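Local coordinates for protein P43 (Trichuris muris, PDB 6QIX) that is the major secreted protein of the whipworm, tethers to matrix and inhibits the function of interleukin-13, at residues A[214-219]-A[260-265]; A[218-223]-A[319-324]. All coordinates share one frame; numbering follows the deposited sequence.

How the contacts relate
Both contacts use the chain around the end of helix 205-216: contact 1 its last residues and the start of the loop, contact 2 the loop that follows. The centres of contact 1 and contact 2 lie about 8 Å apart. Contact 1 is the more buried: C216 and L262 lie in the interior, and helix end meets strand 262-268 through apolar contacts of a cysteine CB and sulfur with leucine and valine methyls. Contact 2 lies at the surface, where a poorly ordered loop brings the charged ends of K220 and E221 near the hydroxyl of Y321 on helix 315-325. That helix and the strand join the two: L262 CD2 packs 3.4 Å from M324 CE. The chemistry thus passes from apolar inside to polar outside.

Contact 1: residues A[214-219]-A[260-265]; sequences DHCHVH and FPLKLG
C216 meets L262 and L264 at the end of helix 205-216; C216 and L262 carry similar shares of the contact, with V218 and L264 adding less. CB of C216 lies 4.1 Å from CD1 of L262. One bond further out, SG of C216 reaches CD2 of L264 at 3.6 Å. A chi1 of -63° sets the sulfur beside the backbone N and opposite the carbonyl carbon, which carries it past L262 to L264, whose side chain brings CD2 to the sulfur although its CB does not point that way. There SG is joined to C250 in a disulfide, so a compact, uncharged sulfur fills this buried position.

L262 uses its two branches differently. While CD1 takes CB of C216, CD2 of L262 faces V218, whose CG1 is 4.3 Å away in a looser methyl contact. Branched aliphatic residues suit the place because they offer methyls to two neighbours at once.

H217, with positive phi (56°), is where the chain leaves the helix. C250 lies on strand 246-252, the antiparallel partner of strand 262-268, so the arrangement is a disulfide-braced packing of a helix C-terminus against a two-stranded β-hairpin, in one of this secreted protein's many cystine-linked regions.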
ATOM      1  N   ASP A 214      -1.590 -20.543   6.727  0.64 20.43           N
ATOM      2  CA  ASP A 214      -1.953 -21.780   6.046  0.64 23.27           C
ATOM      3  C   ASP A 214      -1.879 -21.619   4.529  0.64 22.08           C
ATOM      4  O   ASP A 214      -1.335 -22.478   3.828  0.64 23.16           O
ATOM      5  CB  ASP A 214      -3.347 -22.221   6.489  0.64 26.24           C
ATOM      6  CG  ASP A 214      -3.780 -23.519   5.835  0.64 30.73           C
ATOM      7  OD1 ASP A 214      -3.158 -24.570   6.099  0.64 32.45           O
ATOM      8  OD2 ASP A 214      -4.768 -23.485   5.071  0.64 35.14           O
ATOM      9  N   HIS A 215      -2.420 -20.526   4.001  1.00 20.62           N
ATOM     10  CA  HIS A 215      -2.480 -20.356   2.554  1.00 18.18           C
ATOM     11  C   HIS A 215      -1.107 -20.150   1.951  1.00 19.98           C
ATOM     12  O   HIS A 215      -0.830 -20.611   0.821  1.00 20.99           O
ATOM     13  CB  HIS A 215      -3.352 -19.156   2.223  1.00 19.29           C
ATOM     14  CG  HIS A 215      -3.644 -19.024   0.771  1.00 19.30           C
ATOM     15  ND1 HIS A 215      -4.388 -19.956   0.089  1.00 21.86           N
ATOM     16  CD2 HIS A 215      -3.292 -18.087  -0.138  1.00 19.97           C
ATOM     17  CE1 HIS A 215      -4.505 -19.589  -1.171  1.00 22.52           C
ATOM     18  NE2 HIS A 215      -3.892 -18.439  -1.325  1.00 18.60           N
ATOM     19  N   CYS A 216      -0.226 -19.500   2.708  1.00 18.57           N
ATOM     20  CA  CYS A 216       1.080 -19.136   2.201  1.00 18.49           C
ATOM     21  C   CYS A 216       2.136 -20.117   2.636  1.00 20.22           C
ATOM     22  O   CYS A 216       3.292 -19.970   2.242  1.00 20.42           O
ATOM     23  CB  CYS A 216       1.440 -17.721   2.651  1.00 20.09           C
ATOM     24  SG  CYS A 216       0.335 -16.439   2.002  1.00 21.00           S
ATOM     25  N   HIS A 217       1.760 -21.114   3.436  1.00 22.33           N
ATOM     26  CA  HIS A 217       2.671 -22.165   3.870  1.00 24.94           C
ATOM     27  C   HIS A 217       3.906 -21.591   4.573  1.00 29.05           C
ATOM     28  O   HIS A 217       5.059 -21.988   4.302  1.00 31.16           O
ATOM     29  CB  HIS A 217       3.048 -23.038   2.682  1.00 27.86           C
ATOM     30  CG  HIS A 217       1.870 -23.663   2.015  1.00 31.25           C
ATOM     31  ND1 HIS A 217       1.205 -24.741   2.551  1.00 34.50           N
ATOM     32  CD2 HIS A 217       1.217 -23.346   0.875  1.00 31.60           C
ATOM     33  CE1 HIS A 217       0.195 -25.066   1.767  1.00 34.50           C
ATOM     34  NE2 HIS A 217       0.196 -24.251   0.730  1.00 33.61           N
ATOM     35  N   VAL A 218       3.643 -20.725   5.556  1.00 32.99           N
ATOM     36  CA  VAL A 218       4.680 -20.108   6.368  1.00 40.63           C
ATOM     37  C   VAL A 218       4.397 -20.361   7.839  1.00 54.16           C
ATOM     38  O   VAL A 218       3.319 -20.812   8.217  1.00 53.33           O
ATOM     39  CB  VAL A 218       4.801 -18.599   6.119  1.00 36.69           C
ATOM     40  CG1 VAL A 218       5.150 -18.358   4.683  1.00 36.75           C
ATOM     41  CG2 VAL A 218       3.513 -17.888   6.474  1.00 41.09           C
ATOM     42  N   HIS A 219       5.379 -20.000   8.673  1.00 67.45           N
ATOM     43  CA  HIS A 219       5.389 -20.256  10.111  1.00 76.66           C
ATOM     44  C   HIS A 219       5.451 -18.951  10.902  1.00 79.59           C
ATOM     45  O   HIS A 219       5.860 -17.904  10.394  1.00 80.63           O
ATOM     46  CB  HIS A 219       6.605 -21.121  10.516  1.00 81.49           C
ATOM     47  CG  HIS A 219       6.865 -22.272   9.592  1.00 87.72           C
ATOM     48  ND1 HIS A 219       7.378 -22.114   8.321  1.00 90.40           N
ATOM     49  CD2 HIS A 219       6.663 -23.603   9.752  1.00 90.51           C
ATOM     50  CE1 HIS A 219       7.486 -23.297   7.740  1.00 91.37           C
ATOM     51  NE2 HIS A 219       7.057 -24.217   8.586  1.00 92.04           N
ATOM     52  N   PHE A 260      13.258  -9.963   2.327  1.00 15.92           N
ATOM     53  CA  PHE A 260      12.100 -10.461   3.046  1.00 15.49           C
ATOM     54  C   PHE A 260      11.468 -11.575   2.219  1.00 14.96           C
ATOM     55  O   PHE A 260      11.325 -11.420   1.013  1.00 17.60           O
ATOM     56  CB  PHE A 260      11.069  -9.329   3.258  1.00 15.06           C
ATOM     57  CG  PHE A 260      10.012  -9.661   4.243  1.00 13.89           C
ATOM     58  CD1 PHE A 260      10.273  -9.580   5.598  1.00 15.79           C
ATOM     59  CD2 PHE A 260       8.743 -10.038   3.808  1.00 14.76           C
ATOM     60  CE1 PHE A 260       9.294  -9.858   6.513  1.00 17.19           C
ATOM     61  CE2 PHE A 260       7.765 -10.374   4.718  1.00 15.46           C
ATOM     62  CZ  PHE A 260       8.036 -10.260   6.073  1.00 16.60           C
ATOM     63  N   PRO A 261      11.025 -12.666   2.842  1.00 17.35           N
ATOM     64  CA  PRO A 261      10.647 -13.859   2.066  1.00 18.47           C
ATOM     65  C   PRO A 261       9.236 -13.910   1.490  1.00 17.94           C
ATOM     66  O   PRO A 261       8.991 -14.740   0.598  1.00 20.26           O
ATOM     67  CB  PRO A 261      10.805 -14.994   3.085  1.00 17.73           C
ATOM     68  CG  PRO A 261      10.505 -14.311   4.389  1.00 19.86           C
ATOM     69  CD  PRO A 261      11.124 -12.963   4.284  1.00 19.62           C
ATOM     70  N   LEU A 262       8.285 -13.111   1.975  1.00 15.38           N
ATOM     71  CA  LEU A 262       6.884 -13.264   1.568  1.00 13.03           C
ATOM     72  C   LEU A 262       6.308 -11.939   1.102  1.00 13.72           C
ATOM     73  O   LEU A 262       6.390 -10.933   1.813  1.00 15.35           O
ATOM     74  CB  LEU A 262       6.051 -13.782   2.716  1.00 14.38           C
ATOM     75  CG  LEU A 262       4.607 -14.124   2.385  1.00 19.11           C
ATOM     76  CD1 LEU A 262       4.552 -15.307   1.418  1.00 20.70           C
ATOM     77  CD2 LEU A 262       3.905 -14.411   3.689  1.00 20.89           C
ATOM     78  N   LYS A 263       5.707 -11.952  -0.072  1.00 14.53           N
ATOM     79  CA  LYS A 263       5.019 -10.819  -0.661  1.00 19.95           C
ATOM     80  C   LYS A 263       3.548 -11.208  -0.785  1.00 18.06           C
ATOM     81  O   LYS A 263       3.254 -12.351  -1.171  1.00 17.77           O
ATOM     82  CB  LYS A 263       5.617 -10.542  -2.034  1.00 27.73           C
ATOM     83  CG  LYS A 263       5.564  -9.143  -2.497  1.00 36.99           C
ATOM     84  CD  LYS A 263       5.450  -9.118  -4.032  1.00 46.15           C
ATOM     85  CE  LYS A 263       6.745  -9.590  -4.695  1.00 50.07           C
ATOM     86  NZ  LYS A 263       7.285  -8.586  -5.691  1.00 53.75           N
ATOM     87  N   LEU A 264       2.643 -10.301  -0.400  1.00 15.35           N
ATOM     88  CA  LEU A 264       1.210 -10.606  -0.417  1.00 17.25           C
ATOM     89  C   LEU A 264       0.458  -9.611  -1.292  1.00 20.85           C
ATOM     90  O   LEU A 264       0.703  -8.389  -1.216  1.00 26.32           O
ATOM     91  CB  LEU A 264       0.588 -10.532   0.958  1.00 21.70           C
ATOM     92  CG  LEU A 264       0.704 -11.539   2.077  1.00 31.25           C
ATOM     93  CD1 LEU A 264      -0.405 -11.233   3.128  1.00 32.67           C
ATOM     94  CD2 LEU A 264       0.655 -12.933   1.541  1.00 36.55           C
ATOM     95  N   GLY A 265      -0.491 -10.134  -2.084  1.00 18.62           N
ATOM     96  CA  GLY A 265      -1.427  -9.291  -2.800  1.00 19.03           C
ATOM     97  C   GLY A 265      -2.814  -9.516  -2.245  1.00 17.18           C
ATOM     98  O   GLY A 265      -3.082 -10.548  -1.628  1.00 14.74           O
TER

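Contact 2: residues A[218-223]-A[319-324]; sequences VHKEPD and DGYAKM
Y321 reaches out from helix 315-325 towards K220 and E221, and its hydroxyl is what both loop residues approach. The polar approaches are loose. K220 NZ stands 4.0 Å from Y321 OH, and E221 OE2 is 4.4 Å from the same oxygen; both are proximity of polar groups and not bonds, and the poor order of K220 and E221 makes them less certain still. The stronger partners lie elsewhere: NZ of K220 bonds to the carbonyl oxygen of Y225 further along the loop, and OE2 of E221 to a bound hexaethylene glycol, probably from the crystallisation liquor. Y321 OH has its own hydrogen bond to a residue adjoining the segments. Lysine suits this place because its long chain, bent at chi2 and chi3 (32° and 57°), can curl its ammonium back to a loop carbonyl.

Across the two segments there is only polar proximity; the tyrosine's ring is packed by residues outside them. With chi1 at -82°, its CG lies opposite the carbonyl carbon, and the ring extends from the helix towards the loop. It meets F260 edge to face and also packs on F304, so an aromatic residue can pack against its neighbours while its hydroxyl serves the polar rim.

K220 also rests on Y213 of helix 205-216. The loop runs from the end of that helix past the hydroxyl of Y321, while helix 315-325 touches helix 292-310 through Y321 and A322, and strand 262-268 through M324.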
ATOM      1  N   VAL A 218       3.643 -20.725   5.556  1.00 32.99           N
ATOM      2  CA  VAL A 218       4.680 -20.108   6.368  1.00 40.63           C
ATOM      3  C   VAL A 218       4.397 -20.361   7.839  1.00 54.16           C
ATOM      4  O   VAL A 218       3.319 -20.812   8.217  1.00 53.33           O
ATOM      5  CB  VAL A 218       4.801 -18.599   6.119  1.00 36.69           C
ATOM      6  CG1 VAL A 218       5.150 -18.358   4.683  1.00 36.75           C
ATOM      7  CG2 VAL A 218       3.513 -17.888   6.474  1.00 41.09           C
ATOM      8  N   HIS A 219       5.379 -20.000   8.673  1.00 67.45           N
ATOM      9  CA  HIS A 219       5.389 -20.256  10.111  1.00 76.66           C
ATOM     10  C   HIS A 219       5.451 -18.951  10.902  1.00 79.59           C
ATOM     11  O   HIS A 219       5.860 -17.904  10.394  1.00 80.63           O
ATOM     12  CB  HIS A 219       6.605 -21.121  10.516  1.00 81.49           C
ATOM     13  CG  HIS A 219       6.865 -22.272   9.592  1.00 87.72           C
ATOM     14  ND1 HIS A 219       7.378 -22.114   8.321  1.00 90.40           N
ATOM     15  CD2 HIS A 219       6.663 -23.603   9.752  1.00 90.51           C
ATOM     16  CE1 HIS A 219       7.486 -23.297   7.740  1.00 91.37           C
ATOM     17  NE2 HIS A 219       7.057 -24.217   8.586  1.00 92.04           N
ATOM     18  N   LYS A 220       5.058 -19.019  12.169  1.00 80.97           N
ATOM     19  CA  LYS A 220       5.306 -17.913  13.094  1.00 81.74           C
ATOM     20  C   LYS A 220       6.724 -18.083  13.623  1.00 83.36           C
ATOM     21  O   LYS A 220       6.973 -18.906  14.503  1.00 86.70           O
ATOM     22  CB  LYS A 220       4.286 -17.895  14.228  1.00 80.53           C
ATOM     23  CG  LYS A 220       4.604 -16.926  15.386  1.00 80.47           C
ATOM     24  CD  LYS A 220       5.354 -15.660  14.970  1.00 82.62           C
ATOM     25  CE  LYS A 220       4.608 -14.856  13.891  1.00 85.54           C
ATOM     26  NZ  LYS A 220       5.508 -14.022  13.027  1.00 86.31           N
ATOM     27  N   GLU A 221       7.654 -17.312  13.077  1.00 83.27           N
ATOM     28  CA  GLU A 221       9.029 -17.339  13.548  1.00 86.05           C
ATOM     29  C   GLU A 221       9.063 -16.975  15.027  1.00 82.09           C
ATOM     30  O   GLU A 221       8.414 -16.002  15.431  1.00 80.91           O
ATOM     31  CB  GLU A 221       9.874 -16.357  12.745  1.00 92.62           C
ATOM     32  CG  GLU A 221      11.315 -16.783  12.553  1.00 98.91           C
ATOM     33  CD  GLU A 221      12.085 -15.824  11.657  1.00104.08           C
ATOM     34  OE1 GLU A 221      13.024 -16.277  10.960  1.00106.26           O
ATOM     35  OE2 GLU A 221      11.744 -14.617  11.649  1.00104.82           O
ATOM     36  N   PRO A 222       9.800 -17.711  15.861  1.00 80.37           N
ATOM     37  CA  PRO A 222       9.764 -17.421  17.307  1.00 77.61           C
ATOM     38  C   PRO A 222      10.098 -15.978  17.632  1.00 74.42           C
ATOM     39  O   PRO A 222       9.556 -15.412  18.589  1.00 74.81           O
ATOM     40  CB  PRO A 222      10.799 -18.392  17.887  1.00 80.12           C
ATOM     41  CG  PRO A 222      11.698 -18.733  16.732  1.00 81.40           C
ATOM     42  CD  PRO A 222      10.806 -18.732  15.520  1.00 80.83           C
ATOM     43  N   ASP A 223      10.969 -15.362  16.847  1.00 73.19           N
ATOM     44  CA  ASP A 223      11.293 -13.948  16.967  1.00 74.42           C
ATOM     45  C   ASP A 223      10.343 -13.044  16.189  1.00 68.64           C
ATOM     46  O   ASP A 223      10.521 -11.823  16.216  1.00 69.02           O
ATOM     47  CB  ASP A 223      12.718 -13.703  16.458  1.00 81.35           C
ATOM     48  CG  ASP A 223      13.006 -14.455  15.149  1.00 87.71           C
ATOM     49  OD1 ASP A 223      13.615 -13.869  14.221  1.00 90.16           O
ATOM     50  OD2 ASP A 223      12.614 -15.643  15.061  1.00 89.77           O
ATOM     51  N   ASP A 319       9.868  -3.310   6.682  1.00 15.32           N
ATOM     52  CA  ASP A 319       9.076  -2.996   5.495  1.00 14.68           C
ATOM     53  C   ASP A 319       8.287  -4.215   5.026  1.00 14.17           C
ATOM     54  O   ASP A 319       7.101  -4.114   4.636  1.00 14.22           O
ATOM     55  CB  ASP A 319      10.001  -2.496   4.381  1.00 16.00           C
ATOM     56  CG  ASP A 319      10.572  -1.094   4.659  1.00 19.51           C
ATOM     57  OD1 ASP A 319       9.983  -0.416   5.548  1.00 18.22           O
ATOM     58  OD2 ASP A 319      11.563  -0.674   3.975  1.00 20.42           O
ATOM     59  N   GLY A 320       8.915  -5.379   5.070  1.00 14.14           N
ATOM     60  CA  GLY A 320       8.218  -6.570   4.611  1.00 15.07           C
ATOM     61  C   GLY A 320       6.994  -6.877   5.444  1.00 14.87           C
ATOM     62  O   GLY A 320       5.949  -7.190   4.903  1.00 13.27           O
ATOM     63  N   TYR A 321       7.114  -6.805   6.784  1.00 15.23           N
ATOM     64  CA  TYR A 321       5.952  -6.982   7.635  1.00 14.34           C
ATOM     65  C   TYR A 321       4.940  -5.874   7.393  1.00 12.53           C
ATOM     66  O   TYR A 321       3.719  -6.123   7.337  1.00 14.28           O
ATOM     67  CB  TYR A 321       6.359  -6.996   9.106  1.00 14.74           C
ATOM     68  CG  TYR A 321       6.869  -8.312   9.630  1.00 18.33           C
ATOM     69  CD1 TYR A 321       6.063  -9.446   9.672  1.00 19.81           C
ATOM     70  CD2 TYR A 321       8.174  -8.426  10.102  1.00 18.61           C
ATOM     71  CE1 TYR A 321       6.538 -10.647  10.158  1.00 21.00           C
ATOM     72  CE2 TYR A 321       8.668  -9.634  10.585  1.00 20.29           C
ATOM     73  CZ  TYR A 321       7.844 -10.729  10.623  1.00 22.24           C
ATOM     74  OH  TYR A 321       8.330 -11.929  11.115  1.00 25.89           O
ATOM     75  N   ALA A 322       5.415  -4.634   7.257  1.00 12.95           N
ATOM     76  CA  ALA A 322       4.480  -3.520   7.171  1.00 11.58           C
ATOM     77  C   ALA A 322       3.648  -3.625   5.890  1.00 12.74           C
ATOM     78  O   ALA A 322       2.484  -3.249   5.878  1.00 13.64           O
ATOM     79  CB  ALA A 322       5.229  -2.193   7.227  1.00 12.12           C
ATOM     80  N   LYS A 323       4.257  -4.060   4.775  1.00 12.00           N
ATOM     81  CA  LYS A 323       3.489  -4.193   3.539  1.00 13.22           C
ATOM     82  C   LYS A 323       2.348  -5.184   3.695  1.00 14.10           C
ATOM     83  O   LYS A 323       1.263  -4.976   3.120  1.00 16.33           O
ATOM     84  CB  LYS A 323       4.418  -4.585   2.375  1.00 15.03           C
ATOM     85  CG  LYS A 323       5.333  -3.436   1.944  1.00 15.28           C
ATOM     86  CD  LYS A 323       6.355  -3.886   0.911  1.00 19.54           C
ATOM     87  CE  LYS A 323       7.405  -2.920   0.704  1.00 22.94           C
ATOM     88  NZ  LYS A 323       8.366  -3.450  -0.357  1.00 27.55           N
ATOM     89  N   MET A 324       2.557  -6.255   4.463  0.55 14.53           N
ATOM     90  CA  MET A 324       1.474  -7.194   4.748  0.55 14.19           C
ATOM     91  C   MET A 324       0.415  -6.541   5.646  0.55 14.68           C
ATOM     92  O   MET A 324      -0.793  -6.646   5.382  0.55 13.81           O
ATOM     93  CB  MET A 324       2.045  -8.470   5.401  0.55 15.71           C
ATOM     94  CG  MET A 324       3.062  -9.245   4.550  0.55 16.34           C
ATOM     95  SD  MET A 324       3.788 -10.693   5.401  0.55 21.45           S
ATOM     96  CE  MET A 324       2.425 -11.860   5.371  0.55 24.84           C
TER